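Local coordinates for dihydrodipicolinate synthase (Rhodopseudomonas palustris, PDB 3DZ1), which probably catalyses the condensation of pyruvate with aspartate semialdehyde to 4-hydroxy-tetrahydrodipicolinate, a step of lysine biosynthesis, on a TIM barrel of the DapA family, at residues Gln157-Ser162 and Arg192-Leu197; Glu171-Leu176 and Cys198-Leu203; Lys178-Arg183 and Met209-Asp214. All coordinates share one frame; numbering follows the deposited sequence.

Interaction 1. Residues Gln157-Ser162 and Arg192-Leu197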
loop_
_atom_site.group_PDB
_atom_site.type_symbol
_atom_site.label_atom_id
_atom_site.label_comp_id
_atom_site.label_asym_id
_atom_site.label_seq_id
_atom_site.Cartn_x
_atom_site.Cartn_y
_atom_site.Cartn_z
ATOM N N GLN A 157 10.838 -17.278 15.142
ATOM C CA GLN A 157 10.365 -18.464 14.440
ATOM C C GLN A 157 11.151 -18.699 13.153
ATOM O O GLN A 157 11.558 -19.826 12.862
ATOM C CB GLN A 157 8.873 -18.322 14.127
ATOM C CG GLN A 157 8.291 -19.453 13.298
ATOM C CD GLN A 157 6.782 -19.541 13.439
ATOM O OE1 GLN A 157 6.096 -18.521 13.526
ATOM N NE2 GLN A 157 6.258 -20.761 13.454
ATOM N N ILE A 158 11.360 -17.635 12.382
ATOM C CA ILE A 158 12.107 -17.732 11.130
ATOM C C ILE A 158 13.494 -18.306 11.390
ATOM O O ILE A 158 13.958 -19.197 10.673
ATOM C CB ILE A 158 12.281 -16.346 10.470
ATOM C CG1 ILE A 158 10.925 -15.806 10.028
ATOM C CG2 ILE A 158 13.241 -16.443 9.287
ATOM C CD1 ILE A 158 10.967 -14.366 9.554
ATOM N N VAL A 159 14.154 -17.785 12.417
ATOM C CA VAL A 159 15.497 -18.235 12.765
ATOM C C VAL A 159 15.516 -19.685 13.245
ATOM O O VAL A 159 16.301 -20.501 12.752
ATOM C CB VAL A 159 16.108 -17.342 13.863
ATOM C CG1 VAL A 159 17.438 -17.921 14.323
ATOM C CG2 VAL A 159 16.311 -15.923 13.332
HETATM N N MSE A 160 14.652 -20.007 14.202
HETATM C CA MSE A 160 14.607 -21.362 14.738
HETATM C C MSE A 160 14.092 -22.403 13.738
HETATM O O MSE A 160 14.378 -23.595 13.876
HETATM C CB MSE A 160 13.770 -21.389 16.020
HETATM C CG MSE A 160 14.342 -20.521 17.140
HETATM SE SE MSE A 160 16.185 -20.934 17.615
HETATM C CE MSE A 160 15.842 -22.324 18.925
ATOM N N ASP A 161 13.335 -21.957 12.740
ATOM C CA ASP A 161 12.818 -22.858 11.707
ATOM C C ASP A 161 13.938 -23.180 10.714
ATOM O O ASP A 161 13.887 -24.186 10.005
ATOM C CB ASP A 161 11.675 -22.204 10.923
ATOM C CG ASP A 161 10.314 -22.389 11.574
ATOM O OD1 ASP A 161 10.221 -23.035 12.638
ATOM O OD2 ASP A 161 9.330 -21.877 11.000
ATOM N N SER A 162 14.945 -22.315 10.669
ATOM C CA SER A 162 16.056 -22.478 9.739
ATOM C C SER A 162 17.270 -23.206 10.298
ATOM O O SER A 162 17.536 -23.208 11.500
ATOM C CB SER A 162 16.519 -21.114 9.235
ATOM O OG SER A 162 17.296 -20.471 10.232
ATOM N N ARG A 192 18.314 -19.062 19.775
ATOM C CA ARG A 192 19.725 -19.428 19.734
ATOM C C ARG A 192 20.599 -18.236 19.348
ATOM O O ARG A 192 20.090 -17.154 19.079
ATOM C CB ARG A 192 19.942 -20.560 18.725
ATOM C CG ARG A 192 19.701 -20.175 17.268
ATOM C CD ARG A 192 20.086 -21.345 16.376
ATOM N NE ARG A 192 19.547 -21.285 15.021
ATOM C CZ ARG A 192 19.892 -20.399 14.095
ATOM N NH1 ARG A 192 20.790 -19.452 14.361
ATOM N NH2 ARG A 192 19.361 -20.491 12.879
ATOM N N PRO A 193 21.931 -18.423 19.323
ATOM C CA PRO A 193 22.842 -17.335 18.957
ATOM C C PRO A 193 22.425 -16.692 17.639
ATOM O O PRO A 193 22.071 -17.389 16.683
ATOM C CB PRO A 193 24.189 -18.041 18.861
ATOM C CG PRO A 193 24.084 -19.060 19.954
ATOM C CD PRO A 193 22.693 -19.617 19.738
ATOM N N LEU A 194 22.470 -15.365 17.593
ATOM C CA LEU A 194 22.077 -14.621 16.402
ATOM C C LEU A 194 22.774 -13.274 16.368
ATOM O O LEU A 194 22.698 -12.505 17.324
ATOM C CB LEU A 194 20.560 -14.396 16.397
ATOM C CG LEU A 194 19.965 -13.602 15.226
ATOM C CD1 LEU A 194 20.015 -14.438 13.965
ATOM C CD2 LEU A 194 18.524 -13.222 15.538
ATOM N N SER A 195 23.451 -12.984 15.263
ATOM C CA SER A 195 24.134 -11.711 15.123
ATOM C C SER A 195 23.104 -10.665 14.731
ATOM O O SER A 195 22.193 -10.934 13.937
ATOM C CB SER A 195 25.222 -11.795 14.044
ATOM O OG SER A 195 25.837 -10.528 13.825
ATOM N N ILE A 196 23.224 -9.481 15.316
ATOM C CA ILE A 196 22.314 -8.400 14.986
ATOM C C ILE A 196 23.127 -7.183 14.563
ATOM O O ILE A 196 23.800 -6.558 15.381
ATOM C CB ILE A 196 21.404 -8.020 16.181
ATOM C CG1 ILE A 196 20.505 -9.207 16.559
ATOM C CG2 ILE A 196 20.540 -6.812 15.807
ATOM C CD1 ILE A 196 19.527 -8.916 17.715
ATOM N N LEU A 197 23.092 -6.878 13.270
ATOM C CA LEU A 197 23.797 -5.716 12.742
ATOM C C LEU A 197 22.697 -4.763 12.312
ATOM O O LEU A 197 21.724 -5.170 11.672
ATOM C CB LEU A 197 24.681 -6.094 11.554
ATOM C CG LEU A 197 25.828 -7.063 11.847
ATOM C CD1 LEU A 197 26.762 -7.082 10.652
ATOM C CD2 LEU A 197 26.591 -6.628 13.103
#
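Val159 and selenomethionine Met160, at the end of helix 152-161, meet the side chain of Arg192. CG1 of Val159 stands over the centre of one face of the Arg192 guanidinium, 3.5 Å from CZ. This branch lies anti to the backbone N (chi1 174°), while CG2 meets CD1 of Leu194 at 4.0 Å. Met160, with CG anti to the carbonyl carbon and the chain bent at chi2 (-55°), brings its SE to 3.6 Å from CG of Arg192. The two side chains run alongside each other with opposite senses, and the selenium lies along the aliphatic part of the arginine. The backbone N of Arg192 is buried here without a partner in the model.

The polar contacts gather at the helix end. Val159 O accepts two donors, OG of Ser162 at 2.7 Å and, from the same face of its plane, the backbone N of Ser162. NH2 of Arg192 comes within 3.1 Å of Val159 O, with OG of Ser162 near the edge of the guanidinium. The firmer polar partner of the arginine is Cys165 O, reached by NH1.

Cys165 opens strand 165-170, which pairs with strand 195-198 in the barrel; Ile158, farther round the helix, packs on helix 117-131 and strand 137-141.

Interaction 2. Residues Glu171-Leu176 and Cys198-Leu203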
loop_
_atom_site.group_PDB
_atom_site.type_symbol
_atom_site.label_atom_id
_atom_site.label_comp_id
_atom_site.label_asym_id
_atom_site.label_seq_id
_atom_site.Cartn_x
_atom_site.Cartn_y
_atom_site.Cartn_z
ATOM N N GLU A 171 16.672 -3.207 10.736
ATOM C CA GLU A 171 16.386 -1.893 10.177
ATOM C C GLU A 171 14.987 -1.387 10.543
ATOM O O GLU A 171 14.492 -0.424 9.951
ATOM C CB GLU A 171 16.554 -1.928 8.650
ATOM C CG GLU A 171 17.945 -2.365 8.215
ATOM C CD GLU A 171 18.254 -2.000 6.774
ATOM O OE1 GLU A 171 18.010 -2.827 5.868
ATOM O OE2 GLU A 171 18.735 -0.868 6.557
ATOM N N ASP A 172 14.348 -2.032 11.516
ATOM C CA ASP A 172 13.014 -1.605 11.929
ATOM C C ASP A 172 13.104 -0.197 12.510
ATOM O O ASP A 172 14.121 0.182 13.105
ATOM C CB ASP A 172 12.418 -2.560 12.965
ATOM C CG ASP A 172 10.909 -2.445 13.051
ATOM O OD1 ASP A 172 10.341 -1.583 12.345
ATOM O OD2 ASP A 172 10.287 -3.211 13.816
ATOM N N TRP A 173 12.032 0.567 12.351
ATOM C CA TRP A 173 11.999 1.950 12.805
ATOM C C TRP A 173 10.564 2.344 13.151
ATOM O O TRP A 173 9.732 2.525 12.256
ATOM C CB TRP A 173 12.544 2.836 11.673
ATOM C CG TRP A 173 12.446 4.316 11.891
ATOM C CD1 TRP A 173 13.202 5.077 12.730
ATOM C CD2 TRP A 173 11.547 5.215 11.231
ATOM N NE1 TRP A 173 12.834 6.399 12.632
ATOM C CE2 TRP A 173 11.818 6.510 11.719
ATOM C CE3 TRP A 173 10.535 5.052 10.275
ATOM C CZ2 TRP A 173 11.114 7.640 11.282
ATOM C CZ3 TRP A 173 9.831 6.175 9.839
ATOM C CH2 TRP A 173 10.128 7.451 10.345
ATOM N N PRO A 174 10.250 2.481 14.451
ATOM C CA PRO A 174 11.120 2.301 15.625
ATOM C C PRO A 174 11.507 0.840 15.850
ATOM O O PRO A 174 10.667 -0.051 15.733
ATOM C CB PRO A 174 10.266 2.834 16.784
ATOM C CG PRO A 174 9.265 3.743 16.106
ATOM C CD PRO A 174 8.926 2.971 14.863
ATOM N N GLY A 175 12.766 0.598 16.197
ATOM C CA GLY A 175 13.199 -0.769 16.417
ATOM C C GLY A 175 14.061 -1.014 17.642
ATOM O O GLY A 175 14.567 -2.117 17.826
ATOM N N LEU A 176 14.235 -0.010 18.496
ATOM C CA LEU A 176 15.069 -0.216 19.674
ATOM C C LEU A 176 14.532 -1.319 20.589
ATOM O O LEU A 176 15.296 -2.169 21.056
ATOM C CB LEU A 176 15.228 1.093 20.458
ATOM C CG LEU A 176 16.033 2.189 19.745
ATOM C CD1 LEU A 176 16.139 3.420 20.636
ATOM C CD2 LEU A 176 17.429 1.663 19.396
ATOM N N CYS A 198 22.856 -3.495 12.658
ATOM C CA CYS A 198 21.832 -2.509 12.366
ATOM C C CYS A 198 22.008 -1.665 11.125
ATOM O O CYS A 198 23.127 -1.361 10.700
ATOM C CB CYS A 198 21.653 -1.616 13.589
ATOM S SG CYS A 198 21.251 -2.592 15.059
ATOM N N GLY A 199 20.867 -1.282 10.556
ATOM C CA GLY A 199 20.861 -0.474 9.357
ATOM C C GLY A 199 20.020 0.782 9.468
ATOM O O GLY A 199 20.191 1.581 10.390
ATOM N N ASN A 200 19.094 0.943 8.528
ATOM C CA ASN A 200 18.240 2.127 8.464
ATOM C C ASN A 200 19.108 3.380 8.477
ATOM O O ASN A 200 18.856 4.318 9.234
ATOM C CB ASN A 200 17.237 2.167 9.626
ATOM C CG ASN A 200 16.200 3.271 9.454
ATOM O OD1 ASN A 200 15.829 3.605 8.334
ATOM N ND2 ASN A 200 15.722 3.828 10.560
ATOM N N GLY A 201 20.137 3.371 7.630
ATOM C CA GLY A 201 21.043 4.499 7.507
ATOM C C GLY A 201 21.870 4.846 8.729
ATOM O O GLY A 201 22.562 5.863 8.731
ATOM N N GLY A 202 21.799 4.014 9.764
ATOM C CA GLY A 202 22.547 4.269 10.982
ATOM C C GLY A 202 21.903 5.351 11.831
ATOM O O GLY A 202 22.523 5.883 12.752
ATOM N N LEU A 203 20.648 5.669 11.528
ATOM C CA LEU A 203 19.923 6.714 12.236
ATOM C C LEU A 203 19.849 6.507 13.748
ATOM O O LEU A 203 19.816 7.476 14.501
ATOM C CB LEU A 203 18.512 6.846 11.649
ATOM C CG LEU A 203 17.742 8.146 11.894
ATOM C CD1 LEU A 203 18.447 9.301 11.201
ATOM C CD2 LEU A 203 16.323 7.999 11.353
HETATM O O HOH W 1 15.934 2.646 13.232
#
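Glu171 reaches across to the backbone of the 198-203 turn and takes the N-H of Asn200 on OE2, at 2.7 Å from N and almost straight (174°). The oxygen uses its anti lone pair, the one facing away from OE1. With CG anti to the carbonyl carbon (chi1 -58°) and the chain extended beyond it, the carboxylate arrives beside Gly199, whose CA lies 3.5 Å from OE2; a side chain on that glycine would run into the carboxylate. OE1 is held in turn by a salt bridge to Lys169 and a bond from Gln140, so both oxygens of this buried group are engaged, which should restrict its rotation.

Asp172 turns its side chain away, to a salt bridge with Lys178, and contributes its carbonyl. A water donates to Asp172 O and accepts from ND2 of Asn200, 2.9 Å away, bridging the two loops.

Trp173 points its CB toward the turn; with CG anti to the backbone N (chi1 173°), the ring lies obliquely beside Asn200 and Leu203. ND2 of Asn200 approaches CB of Trp173 at 3.5 Å, the amide and ring planes 53° apart. Farther out, CD2 of Leu203 comes to 4.0 Å from NE1 of the indole, a van der Waals contact. Gln257 of the second subunit packs against Trp173, and Arg253 of that subunit bonds to Leu203 O.

Both loops leave the C-terminal ends of neighbouring barrel strands, where TIM barrels carry their active sites: 171-176 joins strand 165-170 to helix 176-188, and 198-203 joins strand 195-198 to helix 205-211.

Interaction 3. Residues Lys178-Arg183 and Met209-Asp214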
loop_
_atom_site.group_PDB
_atom_site.type_symbol
_atom_site.label_atom_id
_atom_site.label_comp_id
_atom_site.label_asym_id
_atom_site.label_seq_id
_atom_site.Cartn_x
_atom_site.Cartn_y
_atom_site.Cartn_z
ATOM N N LYS A 178 12.745 -3.851 19.798
ATOM C CA LYS A 178 12.855 -5.150 19.143
ATOM C C LYS A 178 14.187 -5.810 19.496
ATOM O O LYS A 178 14.253 -7.015 19.721
ATOM C CB LYS A 178 12.726 -4.995 17.621
ATOM C CG LYS A 178 13.057 -6.254 16.830
ATOM C CD LYS A 178 12.719 -6.093 15.351
ATOM C CE LYS A 178 11.220 -6.212 15.105
ATOM N NZ LYS A 178 10.861 -5.981 13.676
ATOM N N ILE A 179 15.253 -5.020 19.547
ATOM C CA ILE A 179 16.555 -5.572 19.882
ATOM C C ILE A 179 16.499 -6.131 21.297
ATOM O O ILE A 179 16.890 -7.269 21.537
ATOM C CB ILE A 179 17.658 -4.502 19.790
ATOM C CG1 ILE A 179 17.741 -3.978 18.354
ATOM C CG2 ILE A 179 19.000 -5.096 20.221
ATOM C CD1 ILE A 179 18.790 -2.904 18.153
ATOM N N THR A 180 16.000 -5.327 22.229
ATOM C CA THR A 180 15.886 -5.750 23.619
ATOM C C THR A 180 15.069 -7.034 23.745
ATOM O O THR A 180 15.464 -7.955 24.459
ATOM C CB THR A 180 15.236 -4.644 24.474
ATOM O OG1 THR A 180 16.095 -3.494 24.480
ATOM C CG2 THR A 180 15.009 -5.119 25.903
ATOM N N THR A 181 13.934 -7.096 23.048
ATOM C CA THR A 181 13.067 -8.273 23.098
ATOM C C THR A 181 13.789 -9.523 22.586
ATOM O O THR A 181 13.736 -10.584 23.219
ATOM C CB THR A 181 11.783 -8.052 22.272
ATOM O OG1 THR A 181 11.035 -6.974 22.842
ATOM C CG2 THR A 181 10.919 -9.310 22.264
ATOM N N LEU A 182 14.464 -9.397 21.446
ATOM C CA LEU A 182 15.208 -10.519 20.877
ATOM C C LEU A 182 16.322 -10.989 21.815
ATOM O O LEU A 182 16.529 -12.193 21.991
ATOM C CB LEU A 182 15.792 -10.140 19.506
ATOM C CG LEU A 182 14.763 -9.943 18.384
ATOM C CD1 LEU A 182 15.441 -9.408 17.143
ATOM C CD2 LEU A 182 14.061 -11.271 18.081
ATOM N N ARG A 183 17.043 -10.053 22.425
ATOM C CA ARG A 183 18.103 -10.448 23.348
ATOM C C ARG A 183 17.479 -11.173 24.538
ATOM O O ARG A 183 18.089 -12.073 25.126
ATOM C CB ARG A 183 18.892 -9.224 23.820
ATOM C CG ARG A 183 19.770 -8.602 22.733
ATOM C CD ARG A 183 20.702 -9.640 22.097
ATOM N NE ARG A 183 21.632 -9.040 21.140
ATOM C CZ ARG A 183 22.234 -9.705 20.157
ATOM N NH1 ARG A 183 22.007 -11.000 19.991
ATOM N NH2 ARG A 183 23.059 -9.073 19.330
HETATM N N MSE A 209 23.437 0.131 19.731
HETATM C CA MSE A 209 24.579 -0.542 20.333
HETATM C C MSE A 209 24.303 -0.747 21.822
HETATM O O MSE A 209 24.619 -1.800 22.380
HETATM C CB MSE A 209 25.860 0.275 20.149
HETATM C CG MSE A 209 26.368 0.345 18.711
HETATM SE SE MSE A 209 26.504 -1.381 17.808
HETATM C CE MSE A 209 27.751 -2.261 19.014
ATOM N N GLU A 210 23.701 0.255 22.460
ATOM C CA GLU A 210 23.388 0.155 23.882
ATOM C C GLU A 210 22.362 -0.949 24.152
ATOM O O GLU A 210 22.412 -1.621 25.189
ATOM C CB GLU A 210 22.872 1.500 24.408
ATOM C CG GLU A 210 23.870 2.642 24.230
ATOM C CD GLU A 210 23.433 3.934 24.897
ATOM O OE1 GLU A 210 22.303 3.986 25.428
ATOM O OE2 GLU A 210 24.225 4.901 24.886
ATOM N N ARG A 211 21.433 -1.138 23.221
ATOM C CA ARG A 211 20.411 -2.169 23.377
ATOM C C ARG A 211 20.987 -3.575 23.260
ATOM O O ARG A 211 20.372 -4.543 23.712
ATOM C CB ARG A 211 19.310 -1.999 22.333
ATOM C CG ARG A 211 18.494 -0.730 22.495
ATOM C CD ARG A 211 17.833 -0.677 23.856
ATOM N NE ARG A 211 16.955 0.484 23.977
ATOM C CZ ARG A 211 15.651 0.408 24.214
ATOM N NH1 ARG A 211 15.069 -0.776 24.357
ATOM N NH2 ARG A 211 14.930 1.516 24.310
ATOM N N GLY A 212 22.154 -3.697 22.639
ATOM C CA GLY A 212 22.756 -5.009 22.510
ATOM C C GLY A 212 23.079 -5.474 21.104
ATOM O O GLY A 212 23.394 -6.650 20.902
ATOM N N ALA A 213 22.995 -4.578 20.126
ATOM C CA ALA A 213 23.321 -4.960 18.753
ATOM C C ALA A 213 24.805 -5.314 18.727
ATOM O O ALA A 213 25.575 -4.828 19.558
ATOM C CB ALA A 213 23.037 -3.805 17.797
ATOM N N ASP A 214 25.206 -6.155 17.778
ATOM C CA ASP A 214 26.601 -6.572 17.662
ATOM C C ASP A 214 27.423 -5.598 16.842
ATOM O O ASP A 214 28.655 -5.590 16.913
ATOM C CB ASP A 214 26.691 -7.960 17.022
ATOM C CG ASP A 214 26.151 -9.039 17.918
ATOM O OD1 ASP A 214 26.681 -9.194 19.038
ATOM O OD2 ASP A 214 25.200 -9.730 17.511
HETATM O O HOH W 2 18.359 -4.346 25.438
#
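The helix of 178-183 passes the end of helix 205-211 with Thr180 and Arg211 nearest, their CA atoms 5.8 Å apart. CG2 of Ile179 rests 3.8 Å from CB of Arg211. Thr180 OG1 receives NH1 of Arg211 at 2.9 Å, in the guanidinium plane, and a water links this hydroxyl to Arg211 O. The guanidinium has further charged partners in Glu177 and, through NE, Glu294 of the second subunit.

Gly212 ends the helix in a Schellman motif. Its positive phi suits glycine, and a side chain there would press on CG of Arg183. This is the turn that leads from helix 205-211 into strand 215-218, the last of the TIM barrel.

Arg183, bent at chi2 (-54°), grips Gly212 O side-on with two nitrogens, NE at 3.0 Å and NH2 at 2.9 Å, both from the same face of the carbonyl plane. NH2 also makes a weak, salt-bridging bond to Asp214 OD2, the carboxylate turned 67° from the guanidinium. With an alanine in place of Arg183, Gly212 O would probably be left without its two side-chain donors and Asp214 without this positive mate. NH1 binds Gln186 and Leu194 O, while Asp214 OD2 also accepts from Ile196 N.

The six segments alternate along the chain, so every pair of contacts crosses, within three successive strand-helix units of the closed eight-stranded barrel. Strand 195-198 is the common element: the loop leading into it takes part in interaction 1, its exit in interaction 2, and interaction 3 lies beside it, Ile196 O meeting Asp214 N and Cys198 packing on Ala213. The centres of interactions 1 and 2 are 18 Å apart, those of 1 and 3 13 Å, and those of 2 and 3 11 Å. Interaction 1 joins helix 152-161 to that loop, and interaction 3 helix 176-188 to the end of helix 205-211; with interaction 2, nearest the predicted pyruvate-binding Met217, they tie mouth-side loops and outer helices of consecutive units together.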